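Local coordinates for protein rusticyanin (Thiobacillus ferrooxidans, PDB 2CAL) that shuttles electrons from cytochrome c552 to an A-type oxidase in the periplasm, using a single bound copper ion, at residues L2-E8 against G107-P112; G34-V39 against A69-V73; P49-F53 against M142-F148; T74-T78 against K118-T122; F86-K90 against I101-V105. The protein carries 1 engineered substitution. All coordinates share one frame; numbering follows the deposited sequence.

Contact 1 of 5, residues L2-E8 against G107-P112; sequences LDTTWKE and GTGFSP
A single beta bridge between Asp3 and Thr108 fastens the N-terminal arm of rusticyanin to the loop that runs from strand 104-105 to strand 119-126. Both of its bonds use the backbone of Asp3: Asp3 N gives an almost straight bond to Gly107 O (2.9 Å, 171°), while Gly109 N reaches Asp3 O at 2.8 Å from above the carbonyl plane. Leu2 extends the join by laying CD1 against Thr108 O, 3.6 Å away. The carboxylate of Asp3 serves its own arm and the sheet behind it: OD1 accepts from Thr5 N, an Asx turn, and OD2 is bonded to the hydroxyl of Thr122. Just before the chain enters strand 7-9, an outermost strand of one of the two sheets of the cupredoxin fold, Trp6 makes the largest apolar contact. Its indole lies flat over Ser111 CA and the ring of Pro112: Pro112 CD sits 3.6 Å from the centroid of the five-membered ring and Ser111 CA 3.7 Å from that of the six-membered ring, two CH-pi contacts over the same face. At the edge, CZ2 comes to 3.6 Å from Gly109 O. Trp6 NE1 donates to a water 2.9 Å away, and that water donates in turn to Phe110 O. Ser111 OG points to other partners, among them the backbone O of the copper ligand His84.

Contact 2 of 5, residues G34-V39 against A69-V73; sequences GKTVHV and ATVDV
Thr36 and Thr70 open a parallel ladder in which four backbone hydrogen bonds run between segments 34-39 and 69-73. Lys35 O takes the N-H of Thr70, and Thr70 O takes that of Val37. Next, Asp72 N donates to Val37 O at 2.9 Å and 173°, and Val39 N closes the series on Asp72 O. Three of the four acceptors also receive a CA-H: Ala69 CA lies 3.4 Å from Lys35 O, Thr36 CA 3.3 Å from Thr70 O, and His38 CA 3.4 Å from Asp72 O. Further backbone groups find partners beyond the two segments: His38 N is taken by the hydroxyl of Thr22, Val39 O by Thr74 N, and the backbones of Val71 and Val73 bond to those of Trp126 and Phe124.

On the face carrying Thr36, His38, Thr70 and Asp72, the carboxylate lies among neighbours without bonding to them. Asp72 OD2 touches the methyl CG2 of Thr36 at 3.3 Å and passes the imidazole of His38 at 3.8 Å from CE1, their planes 71° apart; its other oxygen, OD1, is hydrogen-bonded to Thr125 OG1. Thr36 CG2 stands anti to the backbone N, which turns the methyl rather than the hydroxyl toward Asp72.

The other face is entirely apolar. Val39 CG2 meets Val71 CG1 at 3.8 Å, and Val37 CG2 meets Val71 CG2 at 4.0 Å. These valines look into the interior of the beta sandwich, where Leu63 and Ile65 of strand 62-65 pack on Val39 and Val71, while strand 119-126 lies along the far edge of 70-73.

Contact 3 of 5, residues P49-F53 against M142-F148; sequences PFPSF and MAATGMF. Engineered in segment 142-148: Met142 (natural residue His). With CU1 (copper (I) ion), chain B.
The carbonyl oxygen of Met142 is gripped by two backbone donors arriving from opposite faces of its plane, Met147 N at 2.9 Å and Thr145 N at 3.1 Å. This curls residues 142-147 into a compact turn, against which the ring of Pro51 is pressed: its CG lies 3.4 Å from Thr145 OG1, a hydroxyl hydrogen-bonded to Gly141 O. Pro51 follows a cis peptide bond, and its CB sits over the centre of the Phe50 ring. From that position CB also faces two sulfurs, those of Met142 and Met147.

The turn belongs to the ligand loop of a cupredoxin, between the last two strands of the fold, and Met147 SD binds the copper at 2.5 Å together with His84 and Cys137. Met147 CG stands anti to the backbone N (chi1 -166°), and the chain runs on extended, which carries the sulfur past Pro51 CB to the metal. Its methyl CE then rests on the Phe53 ring, 3.9 Å from the centroid and over the face, while CG touches CE2 of the same ring at 3.7 Å. Phe53 is itself packed by Phe86 and Tyr135.

Met142 is an engineered residue in place of the natural histidine, a position probably used for copper binding in the native protein. In the conformer described, its chain bends at chi2 and chi3 and SD turns from the copper toward Phe50, approaching CZ at 3.5 Å in an oblique Met-aromatic contact; CG, not sulfur, is the Met142 atom nearest the metal, at 3.4 Å.

Contact 4 of 5, residues T74-T78 against K118-T122; sequences TFINT and KFGYT
Three backbone hydrogen bonds join Phe75 and Asn77 to the antiparallel strand 119-122. Phe75 and Thr122 form a hydrogen-bonded pair, Phe75 N to Thr122 O at 2.9 Å and Thr122 N to Phe75 O at 3.0 Å, and the third bond runs from Asn77 N to Gly120 O at 3.0 Å. Past this bond the strands spread apart, and a water takes the place of the next direct link: it accepts from Gly120 N and donates to Asn77 O, 2.8 Å from each.

Apolar packing lies on the face of Ile76 and Tyr121, a non-hydrogen-bonded pair. Ile76 CG1 touches Tyr121 CB at 3.7 Å, while Tyr121 CG is set between the backbone N and the carbonyl carbon (chi1 75°), leading the phenol ring away from strand 74-77. At the splayed end the Phe119 ring turns its edge to Asn77 O, 3.6 Å from CD2, and takes the methyl CG2 of Thr78 over one face, at 4.2 Å from CD2. With an alanine at Phe119, the Thr78 methyl would probably lose this cover and Asn77 O its neighbouring ring edge.

Helix 11-18 covers this face, with Val14 and Met17 on Ile76; strand 7-9 lies beyond strand 119-126, and strand 36-43 flanks the far side of strand 74-77.

Contact 5 of 5, residues F86-K90 against I101-V105; sequences FDITK and IDPIV
Thr89 and Ile101 meet at the rim of a beta sheet, where the outermost strand 87-89 is joined by the returning chain 101-105. From Thr89 CB, which lies 3.5 Å from Ile101 O, the side chain forks. The hydroxyl stands opposite the backbone nitrogen (chi1 180°) and is thereby aimed at the other segment: OG1 donates to a lone pair of Ile101 O, in the carbonyl plane, at 2.7 Å. Thr89 OG1 also accepts from Lys91 N, so it is used in both directions. The other branch, CG2, packs at 4.0 Å from Ile101 CB. A valine in place of Thr89 would probably keep much of this packing but leave Ile101 O and Lys91 N each without its hydroxyl partner.

Along the strand, Val105 N donates to Ile88 O at 2.9 Å. Beside that bond Ile88 CG2 and Val105 CG2 touch at 3.7 Å, with Trp126 of the opposing sheet against both side chains. Ile104 lays CG2 on Asp87 CB, 3.9 Å away, while the carboxylate's OD2 is bonded to Ser85 OG. Where the segments part near Lys90, a water accepts from Lys90 N and donates to Pro103 O, 2.6 Å from that oxygen.

Contacts 1, 2 and 4 reach one sheet of the cupredoxin sandwich. Contacts 2 and 4 share strand 70-77, their centres about 18 Å apart, while contact 1, about 8 Å from contact 4 centre to centre, adds strand 7-9 beside strand 119-126. Contact 5 lies at the edge of the other sheet. Contact 3 lies at the copper end, about 24 Å from contact 2 centre to centre and across the centre of the chain. Along the sequence contact 2 closes before contact 4 opens, contact 5 falls between the two segments of contact 4, and contacts 1 and 3 interleave. Phe53, Phe75 and Phe86, of contacts 3, 4 and 5, touch between the sheets, linking the copper loop to the sandwich interior.

Contact 1 of 5, residues L2-E8 against G107-P112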
# COMPACT_ATOMS: atom_id res chain seq x y z
N LEU A 2 0.68 -10.79 -10.74
CA LEU A 2 0.24 -9.65 -9.95
C LEU A 2 -1.30 -9.53 -9.96
O LEU A 2 -1.92 -10.02 -10.91
CB LEU A 2 0.81 -8.32 -10.46
CG LEU A 2 2.31 -8.12 -10.34
CD1 LEU A 2 2.81 -6.85 -11.05
CD2 LEU A 2 2.72 -8.08 -8.87
N ASP A 3 -1.88 -8.86 -8.96
CA ASP A 3 -3.30 -8.54 -8.95
C ASP A 3 -3.52 -7.37 -9.89
O ASP A 3 -3.02 -6.25 -9.67
CB ASP A 3 -3.72 -8.19 -7.52
CG ASP A 3 -5.13 -7.61 -7.40
OD1 ASP A 3 -5.93 -7.73 -8.35
OD2 ASP A 3 -5.38 -7.09 -6.28
N THR A 4 -4.33 -7.62 -10.92
CA THR A 4 -4.59 -6.60 -11.94
C THR A 4 -6.10 -6.49 -12.14
O THR A 4 -6.57 -6.04 -13.19
CB THR A 4 -3.95 -6.94 -13.29
OG1 THR A 4 -4.41 -8.24 -13.70
CG2 THR A 4 -2.43 -6.95 -13.20
N THR A 5 -6.89 -6.85 -11.14
CA THR A 5 -8.33 -6.68 -11.18
C THR A 5 -8.82 -5.58 -10.25
O THR A 5 -8.47 -5.61 -9.07
CB THR A 5 -8.97 -8.01 -10.78
OG1 THR A 5 -8.51 -9.03 -11.69
CG2 THR A 5 -10.48 -7.94 -11.00
N TRP A 6 -9.59 -4.66 -10.77
CA TRP A 6 -9.88 -3.42 -10.09
C TRP A 6 -11.39 -3.15 -10.09
O TRP A 6 -12.11 -3.51 -11.00
CB TRP A 6 -9.19 -2.21 -10.73
CG TRP A 6 -7.69 -2.42 -10.75
CD1 TRP A 6 -7.01 -3.11 -11.73
CD2 TRP A 6 -6.72 -1.99 -9.79
NE1 TRP A 6 -5.67 -3.11 -11.41
CE2 TRP A 6 -5.45 -2.43 -10.24
CE3 TRP A 6 -6.80 -1.25 -8.61
CZ2 TRP A 6 -4.29 -2.17 -9.53
CZ3 TRP A 6 -5.61 -0.98 -7.88
CH2 TRP A 6 -4.37 -1.45 -8.39
N LYS A 7 -11.85 -2.48 -9.04
CA LYS A 7 -13.21 -1.99 -8.89
C LYS A 7 -13.14 -0.46 -8.76
O LYS A 7 -12.07 0.12 -8.59
CB LYS A 7 -13.89 -2.67 -7.71
CG LYS A 7 -14.17 -4.13 -7.82
CD LYS A 7 -14.90 -4.71 -6.61
CE LYS A 7 -14.01 -5.71 -5.90
NZ LYS A 7 -14.76 -6.70 -5.06
N GLU A 8 -14.29 0.22 -8.86
CA GLU A 8 -14.29 1.68 -8.74
C GLU A 8 -15.11 2.13 -7.54
O GLU A 8 -16.14 1.52 -7.26
CB GLU A 8 -14.85 2.32 -10.03
CG GLU A 8 -13.87 2.04 -11.20
CD GLU A 8 -12.61 2.88 -11.27
OE1 GLU A 8 -12.58 3.99 -10.68
OE2 GLU A 8 -11.60 2.49 -11.94
N GLY A 107 1.17 -8.26 -4.58
CA GLY A 107 0.96 -6.87 -4.94
C GLY A 107 0.16 -6.70 -6.22
O GLY A 107 -0.35 -7.70 -6.74
N THR A 108 0.12 -5.45 -6.66
CA THR A 108 -0.75 -5.09 -7.77
C THR A 108 0.03 -4.68 -9.02
O THR A 108 1.22 -4.32 -8.97
CB THR A 108 -1.67 -3.91 -7.35
OG1 THR A 108 -0.94 -2.65 -7.35
CG2 THR A 108 -2.18 -4.08 -5.93
N GLY A 109 -0.67 -4.72 -10.14
CA GLY A 109 -0.18 -3.99 -11.31
C GLY A 109 -0.43 -2.51 -11.06
O GLY A 109 -0.77 -1.98 -9.98
N PHE A 110 -0.31 -1.76 -12.17
CA PHE A 110 -0.60 -0.34 -12.15
C PHE A 110 -2.12 -0.16 -12.03
O PHE A 110 -2.92 -0.81 -12.68
CB PHE A 110 -0.06 0.33 -13.43
CG PHE A 110 1.45 0.27 -13.42
CD1 PHE A 110 2.23 0.87 -12.50
CD2 PHE A 110 2.12 -0.49 -14.41
CE1 PHE A 110 3.61 0.81 -12.45
CE2 PHE A 110 3.50 -0.55 -14.37
CZ PHE A 110 4.27 0.08 -13.43
N SER A 111 -2.49 0.78 -11.18
CA SER A 111 -3.92 1.03 -10.95
C SER A 111 -4.53 1.89 -12.04
O SER A 111 -3.84 2.71 -12.69
CB SER A 111 -4.08 1.77 -9.62
OG SER A 111 -3.42 3.02 -9.58
N PRO A 112 -5.86 1.81 -12.22
CA PRO A 112 -6.56 2.78 -13.05
C PRO A 112 -6.30 4.18 -12.51
O PRO A 112 -6.27 4.45 -11.29
CB PRO A 112 -8.06 2.44 -12.89
CG PRO A 112 -8.11 1.02 -12.35
CD PRO A 112 -6.80 0.85 -11.61
O HOH W 1 -3.19 -3.53 -12.90

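Contact 2 of 5, residues G34-V39 against A69-V73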
# COMPACT_ATOMS: atom_id res chain seq x y z
N GLY A 34 -4.16 -10.19 15.49
CA GLY A 34 -5.21 -11.11 15.18
C GLY A 34 -4.87 -12.15 14.12
O GLY A 34 -3.75 -12.11 13.55
N LYS A 35 -5.80 -13.04 13.82
CA LYS A 35 -5.60 -14.10 12.85
C LYS A 35 -5.57 -13.59 11.42
O LYS A 35 -4.72 -14.04 10.65
CB LYS A 35 -6.70 -15.17 12.98
CG LYS A 35 -6.58 -15.89 14.31
CD LYS A 35 -7.66 -16.92 14.59
CE LYS A 35 -7.06 -18.29 14.89
NZ LYS A 35 -7.25 -18.79 16.28
N THR A 36 -6.45 -12.67 11.11
CA THR A 36 -6.47 -11.94 9.84
C THR A 36 -6.40 -10.46 10.19
O THR A 36 -7.16 -9.98 11.04
CB THR A 36 -7.72 -12.26 9.03
OG1 THR A 36 -7.77 -13.68 8.78
CG2 THR A 36 -7.74 -11.55 7.68
N VAL A 37 -5.50 -9.72 9.55
CA VAL A 37 -5.35 -8.28 9.72
C VAL A 37 -5.72 -7.58 8.41
O VAL A 37 -5.61 -8.19 7.33
CB VAL A 37 -3.97 -7.91 10.23
CG1 VAL A 37 -3.64 -8.74 11.48
CG2 VAL A 37 -2.88 -8.13 9.15
N HIS A 38 -6.20 -6.36 8.52
CA HIS A 38 -6.74 -5.63 7.36
C HIS A 38 -5.99 -4.33 7.20
O HIS A 38 -6.13 -3.42 8.01
CB HIS A 38 -8.24 -5.42 7.57
CG HIS A 38 -8.93 -6.72 7.92
ND1 HIS A 38 -9.58 -7.52 6.99
CD2 HIS A 38 -9.10 -7.37 9.09
CE1 HIS A 38 -10.09 -8.61 7.57
NE2 HIS A 38 -9.79 -8.52 8.87
N VAL A 39 -5.13 -4.28 6.19
CA VAL A 39 -4.31 -3.12 5.84
C VAL A 39 -5.04 -2.35 4.73
O VAL A 39 -5.31 -2.95 3.68
CB VAL A 39 -2.94 -3.56 5.35
CG1 VAL A 39 -2.12 -2.34 4.92
CG2 VAL A 39 -2.20 -4.37 6.41
N ALA A 69 -0.05 -14.38 10.58
CA ALA A 69 -1.32 -13.75 10.26
C ALA A 69 -1.57 -13.78 8.76
O ALA A 69 -0.66 -13.68 7.92
CB ALA A 69 -1.33 -12.30 10.72
N THR A 70 -2.85 -13.89 8.41
CA THR A 70 -3.32 -13.56 7.07
C THR A 70 -3.42 -12.05 6.92
O THR A 70 -4.00 -11.41 7.77
CB THR A 70 -4.68 -14.20 6.80
OG1 THR A 70 -4.54 -15.63 6.94
CG2 THR A 70 -5.19 -13.90 5.40
N VAL A 71 -2.86 -11.50 5.86
CA VAL A 71 -2.83 -10.06 5.65
C VAL A 71 -3.75 -9.78 4.44
O VAL A 71 -3.46 -10.19 3.32
CB VAL A 71 -1.42 -9.49 5.42
CG1 VAL A 71 -1.48 -7.95 5.33
CG2 VAL A 71 -0.44 -9.92 6.50
N ASP A 72 -4.86 -9.09 4.69
CA ASP A 72 -5.77 -8.70 3.61
C ASP A 72 -5.48 -7.23 3.34
O ASP A 72 -5.69 -6.36 4.21
CB ASP A 72 -7.21 -8.90 4.05
CG ASP A 72 -7.64 -10.35 4.08
OD1 ASP A 72 -6.97 -11.29 3.58
OD2 ASP A 72 -8.73 -10.58 4.66
N VAL A 73 -4.94 -6.98 2.16
CA VAL A 73 -4.56 -5.62 1.74
C VAL A 73 -5.65 -5.09 0.79
O VAL A 73 -6.01 -5.73 -0.19
CB VAL A 73 -3.20 -5.59 1.03
CG1 VAL A 73 -2.82 -4.16 0.67
CG2 VAL A 73 -2.13 -6.21 1.93

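Contact 3 of 5, residues P49-F53 against M142-F148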
# COMPACT_ATOMS: atom_id res chain seq x y z
N PRO A 49 1.86 14.54 1.27
CA PRO A 49 3.00 14.73 0.41
C PRO A 49 3.03 13.77 -0.77
O PRO A 49 2.86 12.57 -0.72
CB PRO A 49 4.20 14.49 1.36
CG PRO A 49 3.69 14.76 2.73
CD PRO A 49 2.25 14.31 2.68
N PHE A 50 3.31 14.39 -1.93
CA PHE A 50 3.53 13.63 -3.14
C PHE A 50 5.03 13.30 -3.30
O PHE A 50 5.84 14.22 -3.22
CB PHE A 50 3.13 14.38 -4.44
CG PHE A 50 3.33 13.64 -5.76
CD1 PHE A 50 4.52 13.81 -6.47
CD2 PHE A 50 2.43 12.80 -6.41
CE1 PHE A 50 4.83 13.20 -7.66
CE2 PHE A 50 2.74 12.14 -7.60
CZ PHE A 50 3.92 12.33 -8.24
N PRO A 51 5.41 12.08 -3.67
CA PRO A 51 4.64 10.86 -3.74
C PRO A 51 4.74 10.05 -2.47
O PRO A 51 5.81 9.85 -1.89
CB PRO A 51 5.29 10.11 -4.93
CG PRO A 51 6.74 10.44 -4.74
CD PRO A 51 6.80 11.83 -4.18
N SER A 52 3.63 9.50 -2.01
CA SER A 52 3.60 8.73 -0.75
C SER A 52 2.40 7.83 -0.72
O SER A 52 1.40 8.00 -1.44
CB SER A 52 3.59 9.64 0.47
OG SER A 52 2.32 10.33 0.59
N PHE A 53 2.46 6.82 0.15
CA PHE A 53 1.34 6.01 0.57
C PHE A 53 0.83 6.46 1.95
O PHE A 53 1.69 6.77 2.80
CB PHE A 53 1.73 4.53 0.71
CG PHE A 53 2.17 3.84 -0.57
CD1 PHE A 53 1.23 3.44 -1.51
CD2 PHE A 53 3.53 3.60 -0.81
CE1 PHE A 53 1.64 2.73 -2.65
CE2 PHE A 53 3.94 2.88 -1.92
CZ PHE A 53 2.99 2.45 -2.83
N MET A 142 8.99 7.22 -8.70
CA MET A 142 8.27 7.44 -7.46
C MET A 142 8.95 6.87 -6.22
O MET A 142 9.10 7.55 -5.21
CB MET A 142 6.87 6.85 -7.57
CG MET A 142 5.98 7.50 -8.63
SD MET A 142 5.57 9.22 -8.39
CE MET A 142 6.77 10.07 -9.42
N ALA A 143 9.40 5.61 -6.32
CA ALA A 143 10.14 5.02 -5.17
C ALA A 143 11.43 5.76 -4.92
O ALA A 143 11.81 5.92 -3.77
CB ALA A 143 10.35 3.55 -5.47
N ALA A 144 12.11 6.23 -5.96
CA ALA A 144 13.35 6.98 -5.85
C ALA A 144 13.16 8.28 -5.13
O ALA A 144 14.08 8.82 -4.56
CB ALA A 144 13.88 7.25 -7.27
N THR A 145 11.91 8.80 -5.14
CA THR A 145 11.60 10.06 -4.48
C THR A 145 10.71 9.87 -3.26
O THR A 145 10.11 10.82 -2.78
CB THR A 145 11.00 11.09 -5.46
OG1 THR A 145 9.84 10.59 -6.12
CG2 THR A 145 11.99 11.39 -6.58
N GLY A 146 10.64 8.63 -2.75
CA GLY A 146 10.14 8.39 -1.40
C GLY A 146 8.86 7.61 -1.32
O GLY A 146 8.33 7.45 -0.20
N MET A 147 8.32 7.10 -2.43
CA MET A 147 7.05 6.39 -2.37
C MET A 147 7.21 4.90 -2.06
O MET A 147 7.16 3.99 -2.90
CB MET A 147 6.25 6.58 -3.65
CG MET A 147 4.79 6.14 -3.49
SD MET A 147 3.73 6.65 -4.87
CE MET A 147 2.10 6.06 -4.27
N PHE A 148 7.48 4.67 -0.76
CA PHE A 148 7.70 3.31 -0.24
C PHE A 148 7.60 3.38 1.28
O PHE A 148 7.84 4.44 1.87
CB PHE A 148 9.08 2.72 -0.67
CG PHE A 148 10.28 3.40 -0.05
CD1 PHE A 148 10.87 4.49 -0.74
CD2 PHE A 148 10.83 3.04 1.17
CE1 PHE A 148 11.95 5.13 -0.19
CE2 PHE A 148 11.93 3.68 1.71
CZ PHE A 148 12.47 4.74 1.03
CU CU1 B . 3.37 5.81 -7.20

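Contact 4 of 5, residues T74-T78 against K118-T122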
# COMPACT_ATOMS: atom_id res chain seq x y z
N THR A 74 -6.10 -3.89 1.08
CA THR A 74 -6.92 -3.09 0.16
C THR A 74 -6.07 -1.89 -0.26
O THR A 74 -5.48 -1.23 0.59
CB THR A 74 -8.18 -2.56 0.87
OG1 THR A 74 -8.91 -3.68 1.42
CG2 THR A 74 -9.07 -1.84 -0.12
N PHE A 75 -5.92 -1.70 -1.57
CA PHE A 75 -5.15 -0.58 -2.11
C PHE A 75 -6.03 0.28 -3.00
O PHE A 75 -6.69 -0.25 -3.90
CB PHE A 75 -3.93 -1.10 -2.90
CG PHE A 75 -3.17 0.02 -3.61
CD1 PHE A 75 -2.62 1.08 -2.94
CD2 PHE A 75 -3.04 -0.02 -4.99
CE1 PHE A 75 -1.94 2.09 -3.58
CE2 PHE A 75 -2.35 0.99 -5.67
CZ PHE A 75 -1.83 2.04 -4.97
N ILE A 76 -6.04 1.56 -2.70
CA ILE A 76 -6.86 2.57 -3.37
C ILE A 76 -5.98 3.64 -3.97
O ILE A 76 -5.13 4.18 -3.28
CB ILE A 76 -7.86 3.21 -2.34
CG1 ILE A 76 -8.64 2.18 -1.52
CG2 ILE A 76 -8.77 4.19 -3.08
CD1 ILE A 76 -9.22 2.77 -0.27
N ASN A 77 -6.19 3.94 -5.25
CA ASN A 77 -5.43 5.04 -5.85
C ASN A 77 -6.29 6.30 -5.91
O ASN A 77 -7.17 6.41 -6.78
CB ASN A 77 -4.96 4.69 -7.26
CG ASN A 77 -4.24 5.80 -7.96
OD1 ASN A 77 -4.20 5.84 -9.24
ND2 ASN A 77 -3.70 6.74 -7.24
N THR A 78 -5.99 7.26 -5.04
CA THR A 78 -6.70 8.53 -5.01
C THR A 78 -5.97 9.66 -5.74
O THR A 78 -6.43 10.80 -5.71
CB THR A 78 -6.97 8.97 -3.53
OG1 THR A 78 -5.78 8.81 -2.72
CG2 THR A 78 -8.07 8.05 -2.98
N LYS A 118 -14.61 8.86 -9.67
CA LYS A 118 -14.36 7.62 -8.93
C LYS A 118 -12.87 7.26 -8.92
O LYS A 118 -12.05 7.88 -9.63
CB LYS A 118 -15.22 6.49 -9.51
CG LYS A 118 -16.69 6.83 -9.13
CD LYS A 118 -17.56 5.73 -9.70
CE LYS A 118 -17.52 5.76 -11.24
NZ LYS A 118 -18.72 4.94 -11.67
N PHE A 119 -12.53 6.28 -8.10
CA PHE A 119 -11.18 5.87 -7.78
C PHE A 119 -11.08 4.37 -7.89
O PHE A 119 -11.94 3.65 -7.37
CB PHE A 119 -10.80 6.35 -6.37
CG PHE A 119 -10.94 7.85 -6.20
CD1 PHE A 119 -12.13 8.35 -5.68
CD2 PHE A 119 -9.94 8.71 -6.63
CE1 PHE A 119 -12.28 9.72 -5.60
CE2 PHE A 119 -10.09 10.07 -6.49
CZ PHE A 119 -11.27 10.58 -5.96
N GLY A 120 -10.03 3.89 -8.52
CA GLY A 120 -9.82 2.44 -8.60
C GLY A 120 -9.22 1.89 -7.31
O GLY A 120 -8.41 2.50 -6.62
N TYR A 121 -9.65 0.65 -6.99
CA TYR A 121 -9.11 -0.05 -5.82
C TYR A 121 -9.16 -1.55 -6.12
O TYR A 121 -9.85 -2.07 -6.99
CB TYR A 121 -9.85 0.32 -4.54
CG TYR A 121 -11.21 -0.33 -4.43
CD1 TYR A 121 -12.33 0.20 -5.07
CD2 TYR A 121 -11.37 -1.48 -3.68
CE1 TYR A 121 -13.57 -0.41 -4.95
CE2 TYR A 121 -12.61 -2.07 -3.57
CZ TYR A 121 -13.71 -1.55 -4.20
OH TYR A 121 -14.91 -2.22 -4.03
N THR A 122 -8.38 -2.27 -5.29
CA THR A 122 -8.30 -3.73 -5.35
C THR A 122 -7.98 -4.31 -3.99
O THR A 122 -7.56 -3.59 -3.07
CB THR A 122 -7.26 -4.15 -6.41
OG1 THR A 122 -7.43 -5.57 -6.68
CG2 THR A 122 -5.84 -3.93 -6.00
O HOH W 2 -7.95 5.61 -9.34

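Contact 5 of 5, residues F86-K90 against I101-V105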
# COMPACT_ATOMS: atom_id res chain seq x y z
N PHE A 86 1.09 -0.90 -5.79
CA PHE A 86 1.42 -1.30 -4.42
C PHE A 86 2.02 -2.69 -4.53
O PHE A 86 1.30 -3.67 -4.68
CB PHE A 86 0.19 -1.23 -3.50
CG PHE A 86 0.48 -1.51 -2.03
CD1 PHE A 86 0.56 -0.44 -1.15
CD2 PHE A 86 0.66 -2.81 -1.54
CE1 PHE A 86 0.79 -0.69 0.19
CE2 PHE A 86 0.89 -3.06 -0.20
CZ PHE A 86 0.95 -1.97 0.65
N ASP A 87 3.32 -2.80 -4.41
CA ASP A 87 4.04 -4.03 -4.63
C ASP A 87 4.95 -4.31 -3.46
O ASP A 87 5.75 -3.47 -3.06
CB ASP A 87 4.83 -3.96 -5.94
CG ASP A 87 3.88 -3.86 -7.12
OD1 ASP A 87 3.04 -4.78 -7.27
OD2 ASP A 87 4.06 -2.86 -7.87
N ILE A 88 4.80 -5.53 -2.90
CA ILE A 88 5.62 -5.91 -1.75
C ILE A 88 6.83 -6.71 -2.25
O ILE A 88 6.67 -7.66 -3.01
CB ILE A 88 4.80 -6.72 -0.71
CG1 ILE A 88 3.53 -5.92 -0.32
CG2 ILE A 88 5.63 -7.07 0.49
CD1 ILE A 88 2.58 -6.70 0.60
N THR A 89 7.98 -6.36 -1.71
CA THR A 89 9.28 -6.95 -2.09
C THR A 89 10.14 -7.08 -0.86
O THR A 89 9.96 -6.38 0.14
CB THR A 89 9.95 -6.04 -3.14
OG1 THR A 89 11.25 -6.64 -3.51
CG2 THR A 89 10.18 -4.63 -2.65
N LYS A 90 11.14 -7.99 -0.94
CA LYS A 90 12.18 -8.01 0.08
C LYS A 90 13.26 -7.01 -0.16
O LYS A 90 14.12 -6.85 0.70
CB LYS A 90 12.76 -9.44 0.22
CG LYS A 90 11.67 -10.49 0.53
CD LYS A 90 12.26 -11.87 0.85
CE LYS A 90 11.15 -12.91 0.92
NZ LYS A 90 11.56 -14.27 1.39
N ILE A 101 13.03 -4.81 -8.21
CA ILE A 101 12.46 -5.32 -6.95
C ILE A 101 11.92 -6.72 -7.07
O ILE A 101 11.32 -7.28 -6.15
CB ILE A 101 11.35 -4.36 -6.43
CG1 ILE A 101 10.15 -4.25 -7.37
CG2 ILE A 101 11.99 -3.03 -6.03
CD1 ILE A 101 8.91 -3.58 -6.72
N ASP A 102 12.10 -7.41 -8.20
CA ASP A 102 11.58 -8.77 -8.34
C ASP A 102 12.41 -9.69 -7.45
O ASP A 102 13.62 -9.45 -7.26
CB ASP A 102 11.60 -9.20 -9.82
CG ASP A 102 10.52 -8.56 -10.70
OD1 ASP A 102 9.57 -7.92 -10.19
OD2 ASP A 102 10.49 -8.75 -11.92
N PRO A 103 11.83 -10.76 -6.92
CA PRO A 103 10.43 -11.07 -7.10
C PRO A 103 9.51 -10.25 -6.20
O PRO A 103 9.78 -9.97 -5.03
CB PRO A 103 10.34 -12.56 -6.74
CG PRO A 103 11.57 -12.87 -6.01
CD PRO A 103 12.57 -11.79 -6.17
N ILE A 104 8.37 -9.90 -6.79
CA ILE A 104 7.29 -9.25 -6.03
C ILE A 104 6.51 -10.38 -5.37
O ILE A 104 5.99 -11.29 -6.01
CB ILE A 104 6.42 -8.35 -6.92
CG1 ILE A 104 7.20 -7.16 -7.48
CG2 ILE A 104 5.20 -7.88 -6.13
CD1 ILE A 104 6.59 -6.49 -8.66
N VAL A 105 6.51 -10.33 -4.03
CA VAL A 105 5.93 -11.45 -3.30
C VAL A 105 4.41 -11.40 -3.26
O VAL A 105 3.77 -12.44 -3.12
CB VAL A 105 6.50 -11.61 -1.88
CG1 VAL A 105 8.02 -11.80 -1.94
CG2 VAL A 105 6.18 -10.43 -0.97
O HOH W 3 11.62 -9.92 -3.13